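Local coordinates for protein putative platelet activating factor (Streptococcus pneumoniae, PDB 2HSJ) that is of unknown function but belongs to the GDSL-like lipase/acylhydrolase family of SGNH hydrolases and probably hydrolyses ester bonds, at residues N96-D101 against Q154-A159; L130-V135 against Q158-L163. All coordinates share one frame; numbering follows the deposited sequence.

Overall arrangement
Both contacts lie on one side of the chain's centre, about 8 Å apart between their own centres. Along the chain 96-101 comes first, then 130-135, then 154-159 and 158-163, which share Gln158 and Ala159 on helix 150-164. Contact 1 brings the short helix 95-99, which follows strand 88-92, against Trp156; contact 2 brings the loop leaving strand 126-130 against Tyr160. They also touch each other: Ile98 CD1 and Ile132 CD1 lie 4.0 Å apart, and Asn157 OD1 is hydrogen-bonded to Ile132 N at 2.8 Å. Helix 150-164 is thereby set against segments following two neighbouring strands of the parallel five-stranded sheet, in the alpha/beta arrangement of the SGNH hydrolases.

Contact 1 (N96-D101 against Q154-A159); sequences NDIGKD and QNWNQA
Ile98 lies over one face of the Trp156 indole, its CG1 3.5 Å from the centroid of the six-membered ring and 9° off the ring normal, a CH-pi contact. CG1 stands anti to the carbonyl carbon (chi1 -67°), and the chain then runs on extended, carrying CD1 toward the five-membered ring, 3.9 Å from Trp156 CG. The isoleucine and the indole run antiparallel alongside each other, and the ethyl branch spans the fused rings. Farther out on the indole, Asp97 CB meets Trp156 CZ3 at 3.7 Å from an oblique direction. Only the aliphatic part of this aspartate is used here; OD1 of its carboxylate is hydrogen-bonded to Thr70 OG1. No hydrogen bond joins the two segments, and the three touching residues are all buried. Just beyond them helix 95-99 ends in a Schellman motif, with Asp101 at positive phi, its N bonded to Ile98 O, and Val102 N reaching Asp97 O. The tryptophan also packs on Val104 and Ala107 of helix 104-121, while Ile98 reaches Lys152 and Ile153, so the indole fills the junction of helices 95-99, 104-121 and 150-164.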
ATOM      1  N   ASN D  96      29.018 -15.685  -6.181  1.00 11.51           N
ATOM      2  CA  ASN D  96      29.862 -15.176  -7.253  1.00 11.77           C
ATOM      3  C   ASN D  96      31.232 -14.784  -6.748  1.00 12.12           C
ATOM      4  O   ASN D  96      32.215 -14.873  -7.503  1.00 13.89           O
ATOM      5  CB  ASN D  96      29.166 -14.065  -8.031  1.00 11.23           C
ATOM      6  CG  ASN D  96      27.905 -14.566  -8.705  1.00 13.98           C
ATOM      7  OD1 ASN D  96      27.837 -15.715  -9.142  1.00 14.58           O
ATOM      8  ND2 ASN D  96      26.871 -13.736  -8.729  1.00 14.63           N
ATOM      9  N   ASP D  97      31.329 -14.434  -5.468  1.00 11.90           N
ATOM     10  CA  ASP D  97      32.644 -14.267  -4.842  1.00 12.55           C
ATOM     11  C   ASP D  97      33.375 -15.615  -4.863  1.00 12.31           C
ATOM     12  O   ASP D  97      34.537 -15.687  -5.237  1.00 12.36           O
ATOM     13  CB  ASP D  97      32.490 -13.785  -3.397  1.00 12.72           C
ATOM     14  CG  ASP D  97      31.923 -12.386  -3.295  1.00 13.57           C
ATOM     15  OD1 ASP D  97      32.694 -11.461  -2.911  1.00 14.33           O
ATOM     16  OD2 ASP D  97      30.708 -12.220  -3.580  1.00 13.33           O
ATOM     17  N   ILE D  98      32.684 -16.689  -4.482  1.00 11.82           N
ATOM     18  CA  ILE D  98      33.273 -18.029  -4.560  1.00 12.18           C
ATOM     19  C   ILE D  98      33.667 -18.374  -6.010  1.00 12.21           C
ATOM     20  O   ILE D  98      34.762 -18.871  -6.261  1.00 12.13           O
ATOM     21  CB  ILE D  98      32.329 -19.104  -3.972  1.00 12.35           C
ATOM     22  CG1 ILE D  98      32.174 -18.892  -2.460  1.00 12.72           C
ATOM     23  CG2 ILE D  98      32.882 -20.535  -4.325  1.00 12.82           C
ATOM     24  CD1 ILE D  98      31.157 -19.822  -1.825  1.00 12.83           C
ATOM     25  N   GLY D  99      32.781 -18.094  -6.958  1.00 12.07           N
ATOM     26  CA  GLY D  99      33.055 -18.424  -8.372  1.00 12.48           C
ATOM     27  C   GLY D  99      34.207 -17.636  -8.995  1.00 13.09           C
ATOM     28  O   GLY D  99      34.760 -18.055 -10.042  1.00 14.64           O
ATOM     29  N   LYS D 100      34.574 -16.508  -8.369  1.00 13.24           N
ATOM     30  CA  LYS D 100      35.704 -15.662  -8.791  1.00 15.15           C
ATOM     31  C   LYS D 100      36.923 -15.798  -7.883  1.00 15.31           C
ATOM     32  O   LYS D 100      37.907 -15.047  -8.035  1.00 15.82           O
ATOM     33  CB  LYS D 100      35.275 -14.193  -8.821  1.00 15.56           C
ATOM     34  CG  LYS D 100      34.366 -13.829  -9.972  1.00 17.02           C
ATOM     35  CD  LYS D 100      35.120 -13.754 -11.273  1.00 21.09           C
ATOM     36  CE  LYS D 100      34.178 -13.520 -12.443  1.00 24.39           C
ATOM     37  NZ  LYS D 100      34.966 -13.570 -13.722  1.00 27.81           N
ATOM     38  N   ASP D 101      36.868 -16.744  -6.950  1.00 15.58           N
ATOM     39  CA  ASP D 101      37.986 -17.016  -6.029  1.00 16.28           C
ATOM     40  C   ASP D 101      38.393 -15.804  -5.158  1.00 16.23           C
ATOM     41  O   ASP D 101      39.565 -15.637  -4.796  1.00 16.20           O
ATOM     42  CB  ASP D 101      39.191 -17.595  -6.795  1.00 17.35           C
ATOM     43  CG  ASP D 101      39.954 -18.628  -5.993  1.00 19.17           C
ATOM     44  OD1 ASP D 101      39.418 -19.172  -4.996  1.00 23.26           O
ATOM     45  OD2 ASP D 101      41.117 -18.896  -6.360  1.00 23.07           O
ATOM     46  N   GLN D 154      29.604 -24.430   2.178  1.00 12.68           N
ATOM     47  CA  GLN D 154      29.393 -24.720   3.605  1.00 13.51           C
ATOM     48  C   GLN D 154      30.419 -24.013   4.519  1.00 13.02           C
ATOM     49  O   GLN D 154      30.052 -23.529   5.578  1.00 12.93           O
ATOM     50  CB  GLN D 154      29.376 -26.228   3.846  1.00 14.38           C
ATOM     51  CG  GLN D 154      28.081 -26.853   3.378  1.00 18.68           C
ATOM     52  CD  GLN D 154      28.038 -28.362   3.560  1.00 24.01           C
ATOM     53  OE1 GLN D 154      28.788 -29.106   2.916  1.00 26.98           O
ATOM     54  NE2 GLN D 154      27.139 -28.826   4.421  1.00 26.21           N
ATOM     55  N   ASN D 155      31.681 -23.934   4.095  1.00 12.93           N
ATOM     56  CA  ASN D 155      32.690 -23.185   4.861  1.00 13.70           C
ATOM     57  C   ASN D 155      32.381 -21.685   4.921  1.00 13.46           C
ATOM     58  O   ASN D 155      32.523 -21.045   5.972  1.00 13.79           O
ATOM     59  CB  ASN D 155      34.098 -23.437   4.312  1.00 14.30           C
ATOM     60  CG  ASN D 155      34.575 -24.846   4.598  1.00 16.63           C
ATOM     61  OD1 ASN D 155      34.104 -25.489   5.538  1.00 20.85           O
ATOM     62  ND2 ASN D 155      35.518 -25.334   3.796  1.00 18.92           N
ATOM     63  N   TRP D 156      31.939 -21.118   3.801  1.00 12.12           N
ATOM     64  CA  TRP D 156      31.542 -19.720   3.815  1.00 12.05           C
ATOM     65  C   TRP D 156      30.342 -19.514   4.713  1.00 11.63           C
ATOM     66  O   TRP D 156      30.291 -18.529   5.446  1.00 11.21           O
ATOM     67  CB  TRP D 156      31.269 -19.211   2.407  1.00 12.47           C
ATOM     68  CG  TRP D 156      32.561 -18.935   1.681  1.00 11.61           C
ATOM     69  CD1 TRP D 156      33.688 -19.746   1.635  1.00 13.89           C
ATOM     70  CD2 TRP D 156      32.875 -17.771   0.902  1.00 12.10           C
ATOM     71  NE1 TRP D 156      34.668 -19.143   0.869  1.00 14.30           N
ATOM     72  CE2 TRP D 156      34.194 -17.947   0.394  1.00 14.47           C
ATOM     73  CE3 TRP D 156      32.162 -16.611   0.553  1.00 13.51           C
ATOM     74  CZ2 TRP D 156      34.818 -16.985  -0.413  1.00 14.09           C
ATOM     75  CZ3 TRP D 156      32.774 -15.661  -0.260  1.00 13.31           C
ATOM     76  CH2 TRP D 156      34.094 -15.861  -0.745  1.00 12.64           C
ATOM     77  N   ASN D 157      29.401 -20.454   4.682  1.00 10.90           N
ATOM     78  CA  ASN D 157      28.187 -20.327   5.482  1.00 10.76           C
ATOM     79  C   ASN D 157      28.480 -20.352   6.966  1.00 11.45           C
ATOM     80  O   ASN D 157      27.800 -19.673   7.747  1.00 11.83           O
ATOM     81  CB  ASN D 157      27.147 -21.366   5.072  1.00 11.04           C
ATOM     82  CG  ASN D 157      26.521 -21.030   3.725  1.00 10.34           C
ATOM     83  OD1 ASN D 157      26.562 -19.870   3.302  1.00 12.91           O
ATOM     84  ND2 ASN D 157      25.906 -22.026   3.072  1.00 12.34           N
ATOM     85  N   GLN D 158      29.518 -21.092   7.356  1.00 11.60           N
ATOM     86  CA  GLN D 158      29.936 -21.113   8.764  1.00 13.44           C
ATOM     87  C   GLN D 158      30.439 -19.731   9.160  1.00 11.86           C
ATOM     88  O   GLN D 158      30.113 -19.230  10.247  1.00 12.71           O
ATOM     89  CB  GLN D 158      30.997 -22.202   9.027  1.00 13.30           C
ATOM     90  CG  GLN D 158      31.183 -22.565  10.491  1.00 17.38           C
ATOM     91  CD  GLN D 158      31.945 -23.877  10.671  1.00 18.62           C
ATOM     92  OE1 GLN D 158      31.999 -24.712   9.749  1.00 28.16           O
ATOM     93  NE2 GLN D 158      32.543 -24.063  11.845  1.00 26.24           N
ATOM     94  N   ALA D 159      31.218 -19.110   8.267  1.00 10.62           N
ATOM     95  CA  ALA D 159      31.690 -17.739   8.473  1.00 10.44           C
ATOM     96  C   ALA D 159      30.552 -16.689   8.521  1.00 10.45           C
ATOM     97  O   ALA D 159      30.570 -15.791   9.354  1.00 11.24           O
ATOM     98  CB  ALA D 159      32.731 -17.375   7.437  1.00 11.22           C
TER

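Contact 2 (L130-V135 against Q158-L163); sequences LSILPV and QAYQEL
Tyr160 reaches from helix 150-164 to Ile132, just past the end of strand 126-130, and the apolar part of the contact is made by these two side chains. They cross at about a right angle. Ile132 CD1 lies 3.7 Å from Tyr160 CZ and meets the ring obliquely, while Ile132 CG1 approaches Tyr160 CE2 at 3.8 Å, so the ethyl branch of the isoleucine does the touching. That branch stands beside the backbone N (chi1 -59°) and is extended at chi2, which brings its terminal methyl up to the phenol end of the ring. The same methyl packs against the hydroxyl, with Ile132 CD1 3.5 Å from Tyr160 OH.

The one polar approach to the ring across the two segments is from Leu130 O, which sits at its edge, near its plane, 3.7 Å from Tyr160 CD2; this is van der Waals contact, and no hydrogen bond crosses between the segments. The hydroxyl is instead hydrogen-bonded to Ile93 O, the backbone carbonyl of a residue just beyond strand 88-92.

Around the pair, Tyr160 rests on Leu108 and Leu111 of helix 104-121 and on Phe172 of strand 170-173. The chemistry is therefore that of a buried aromatic ring enclosed largely by hydrocarbon: the apolar packing joins helix 150-164 to the loop that leaves strand 126-130, beside the sheet, while the hydroxyl, as donor to Ile93 O, ties the far end of the ring to the main chain just after strand 88-92 and leaves this buried polar atom satisfied.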
ATOM      1  N   LEU D 130      21.216 -14.639   4.364  1.00 10.54           N
ATOM      2  CA  LEU D 130      20.922 -15.997   3.944  1.00 10.76           C
ATOM      3  C   LEU D 130      22.201 -16.789   3.779  1.00 11.10           C
ATOM      4  O   LEU D 130      23.213 -16.277   3.299  1.00 12.24           O
ATOM      5  CB  LEU D 130      20.142 -16.009   2.615  1.00 11.25           C
ATOM      6  CG  LEU D 130      18.627 -15.911   2.794  1.00 14.17           C
ATOM      7  CD1 LEU D 130      18.154 -14.624   3.505  1.00 16.73           C
ATOM      8  CD2 LEU D 130      18.015 -16.046   1.396  1.00 17.22           C
ATOM      9  N   SER D 131      22.132 -18.076   4.097  1.00 11.13           N
ATOM     10  CA  SER D 131      23.189 -18.972   3.665  1.00 11.98           C
ATOM     11  C   SER D 131      23.318 -18.907   2.140  1.00 10.97           C
ATOM     12  O   SER D 131      22.309 -18.903   1.434  1.00 12.25           O
ATOM     13  CB  SER D 131      22.820 -20.393   4.089  1.00 12.68           C
ATOM     14  OG  SER D 131      21.610 -20.776   3.479  1.00 14.46           O
ATOM     15  N   ILE D 132      24.548 -18.906   1.627  1.00 11.22           N
ATOM     16  CA  ILE D 132      24.763 -19.156   0.202  1.00 11.60           C
ATOM     17  C   ILE D 132      24.153 -20.516  -0.157  1.00 11.22           C
ATOM     18  O   ILE D 132      24.298 -21.499   0.567  1.00 11.41           O
ATOM     19  CB  ILE D 132      26.272 -19.128  -0.119  1.00 10.65           C
ATOM     20  CG1 ILE D 132      26.868 -17.761   0.253  1.00 12.41           C
ATOM     21  CG2 ILE D 132      26.539 -19.542  -1.569  1.00 12.27           C
ATOM     22  CD1 ILE D 132      28.408 -17.719   0.265  1.00 12.36           C
ATOM     23  N   LEU D 133      23.465 -20.575  -1.297  1.00 11.61           N
ATOM     24  CA  LEU D 133      22.742 -21.790  -1.644  1.00 11.13           C
ATOM     25  C   LEU D 133      23.683 -22.874  -2.184  1.00 11.27           C
ATOM     26  O   LEU D 133      24.763 -22.559  -2.692  1.00 10.43           O
ATOM     27  CB  LEU D 133      21.653 -21.485  -2.673  1.00 11.45           C
ATOM     28  CG  LEU D 133      20.744 -20.291  -2.391  1.00 13.63           C
ATOM     29  CD1 LEU D 133      19.619 -20.235  -3.426  1.00 14.33           C
ATOM     30  CD2 LEU D 133      20.174 -20.399  -1.018  1.00 14.11           C
ATOM     31  N   PRO D 134      23.272 -24.158  -2.113  1.00 11.18           N
ATOM     32  CA  PRO D 134      24.088 -25.249  -2.686  1.00 11.67           C
ATOM     33  C   PRO D 134      24.078 -25.200  -4.215  1.00 11.06           C
ATOM     34  O   PRO D 134      23.196 -24.568  -4.828  1.00 11.93           O
ATOM     35  CB  PRO D 134      23.392 -26.531  -2.208  1.00 12.05           C
ATOM     36  CG  PRO D 134      21.955 -26.085  -1.958  1.00 11.99           C
ATOM     37  CD  PRO D 134      21.992 -24.636  -1.550  1.00 12.05           C
ATOM     38  N   VAL D 135      25.059 -25.869  -4.802  1.00 11.14           N
ATOM     39  CA  VAL D 135      25.112 -26.111  -6.222  1.00 10.76           C
ATOM     40  C   VAL D 135      24.926 -27.600  -6.470  1.00 11.10           C
ATOM     41  O   VAL D 135      25.017 -28.424  -5.547  1.00 11.32           O
ATOM     42  CB  VAL D 135      26.449 -25.629  -6.821  1.00 11.15           C
ATOM     43  CG1 VAL D 135      26.538 -24.125  -6.697  1.00 10.86           C
ATOM     44  CG2 VAL D 135      27.657 -26.334  -6.155  1.00 11.46           C
ATOM     45  N   GLN D 158      29.518 -21.092   7.356  1.00 11.60           N
ATOM     46  CA  GLN D 158      29.936 -21.113   8.764  1.00 13.44           C
ATOM     47  C   GLN D 158      30.439 -19.731   9.160  1.00 11.86           C
ATOM     48  O   GLN D 158      30.113 -19.230  10.247  1.00 12.71           O
ATOM     49  CB  GLN D 158      30.997 -22.202   9.027  1.00 13.30           C
ATOM     50  CG  GLN D 158      31.183 -22.565  10.491  1.00 17.38           C
ATOM     51  CD  GLN D 158      31.945 -23.877  10.671  1.00 18.62           C
ATOM     52  OE1 GLN D 158      31.999 -24.712   9.749  1.00 28.16           O
ATOM     53  NE2 GLN D 158      32.543 -24.063  11.845  1.00 26.24           N
ATOM     54  N   ALA D 159      31.218 -19.110   8.267  1.00 10.62           N
ATOM     55  CA  ALA D 159      31.690 -17.739   8.473  1.00 10.44           C
ATOM     56  C   ALA D 159      30.552 -16.689   8.521  1.00 10.45           C
ATOM     57  O   ALA D 159      30.570 -15.791   9.354  1.00 11.24           O
ATOM     58  CB  ALA D 159      32.731 -17.375   7.437  1.00 11.22           C
ATOM     59  N   TYR D 160      29.583 -16.807   7.620  1.00 10.01           N
ATOM     60  CA  TYR D 160      28.425 -15.913   7.649  1.00 10.40           C
ATOM     61  C   TYR D 160      27.691 -16.038   8.983  1.00 11.06           C
ATOM     62  O   TYR D 160      27.248 -15.035   9.550  1.00 11.11           O
ATOM     63  CB  TYR D 160      27.441 -16.293   6.531  1.00 10.97           C
ATOM     64  CG  TYR D 160      27.774 -15.762   5.128  1.00 11.44           C
ATOM     65  CD1 TYR D 160      29.098 -15.531   4.719  1.00 13.11           C
ATOM     66  CD2 TYR D 160      26.752 -15.517   4.210  1.00 10.98           C
ATOM     67  CE1 TYR D 160      29.392 -15.066   3.418  1.00 12.55           C
ATOM     68  CE2 TYR D 160      27.030 -15.045   2.927  1.00 11.00           C
ATOM     69  CZ  TYR D 160      28.351 -14.823   2.537  1.00 11.79           C
ATOM     70  OH  TYR D 160      28.618 -14.354   1.277  1.00 12.95           O
ATOM     71  N   GLN D 161      27.533 -17.275   9.457  1.00 11.77           N
ATOM     72  CA  GLN D 161      26.844 -17.527  10.725  1.00 13.09           C
ATOM     73  C   GLN D 161      27.582 -16.839  11.876  1.00 12.86           C
ATOM     74  O   GLN D 161      26.949 -16.268  12.789  1.00 12.72           O
ATOM     75  CB  GLN D 161      26.715 -19.023  10.982  1.00 13.64           C
ATOM     76  CG  GLN D 161      25.869 -19.388  12.196  1.00 17.26           C
ATOM     77  CD  GLN D 161      25.771 -20.897  12.378  1.00 18.38           C
ATOM     78  OE1 GLN D 161      26.784 -21.603  12.362  1.00 27.55           O
ATOM     79  NE2 GLN D 161      24.553 -21.395  12.569  1.00 27.11           N
ATOM     80  N   GLU D 162      28.914 -16.873  11.838  1.00 12.37           N
ATOM     81  CA  GLU D 162      29.726 -16.258  12.894  1.00 14.67           C
ATOM     82  C   GLU D 162      29.629 -14.732  12.829  1.00 13.39           C
ATOM     83  O   GLU D 162      29.512 -14.050  13.865  1.00 13.32           O
ATOM     84  CB  GLU D 162      31.163 -16.763  12.787  1.00 13.88           C
ATOM     85  CG  GLU D 162      31.236 -18.266  13.102  1.00 18.94           C
ATOM     86  CD  GLU D 162      32.619 -18.877  12.927  1.00 20.76           C
ATOM     87  OE1 GLU D 162      33.439 -18.319  12.158  1.00 27.65           O
ATOM     88  OE2 GLU D 162      32.868 -19.939  13.559  1.00 26.32           O
ATOM     89  N   LEU D 163      29.605 -14.197  11.608  1.00 12.05           N
ATOM     90  CA  LEU D 163      29.450 -12.762  11.422  1.00 11.44           C
ATOM     91  C   LEU D 163      28.075 -12.324  11.988  1.00 11.55           C
ATOM     92  O   LEU D 163      27.981 -11.334  12.707  1.00 10.98           O
ATOM     93  CB  LEU D 163      29.637 -12.373   9.937  1.00 11.99           C
ATOM     94  CG  LEU D 163      29.333 -10.911   9.608  1.00 11.43           C
ATOM     95  CD1 LEU D 163      30.186  -9.931  10.378  1.00 11.29           C
ATOM     96  CD2 LEU D 163      29.442 -10.668   8.078  1.00 12.08           C
TER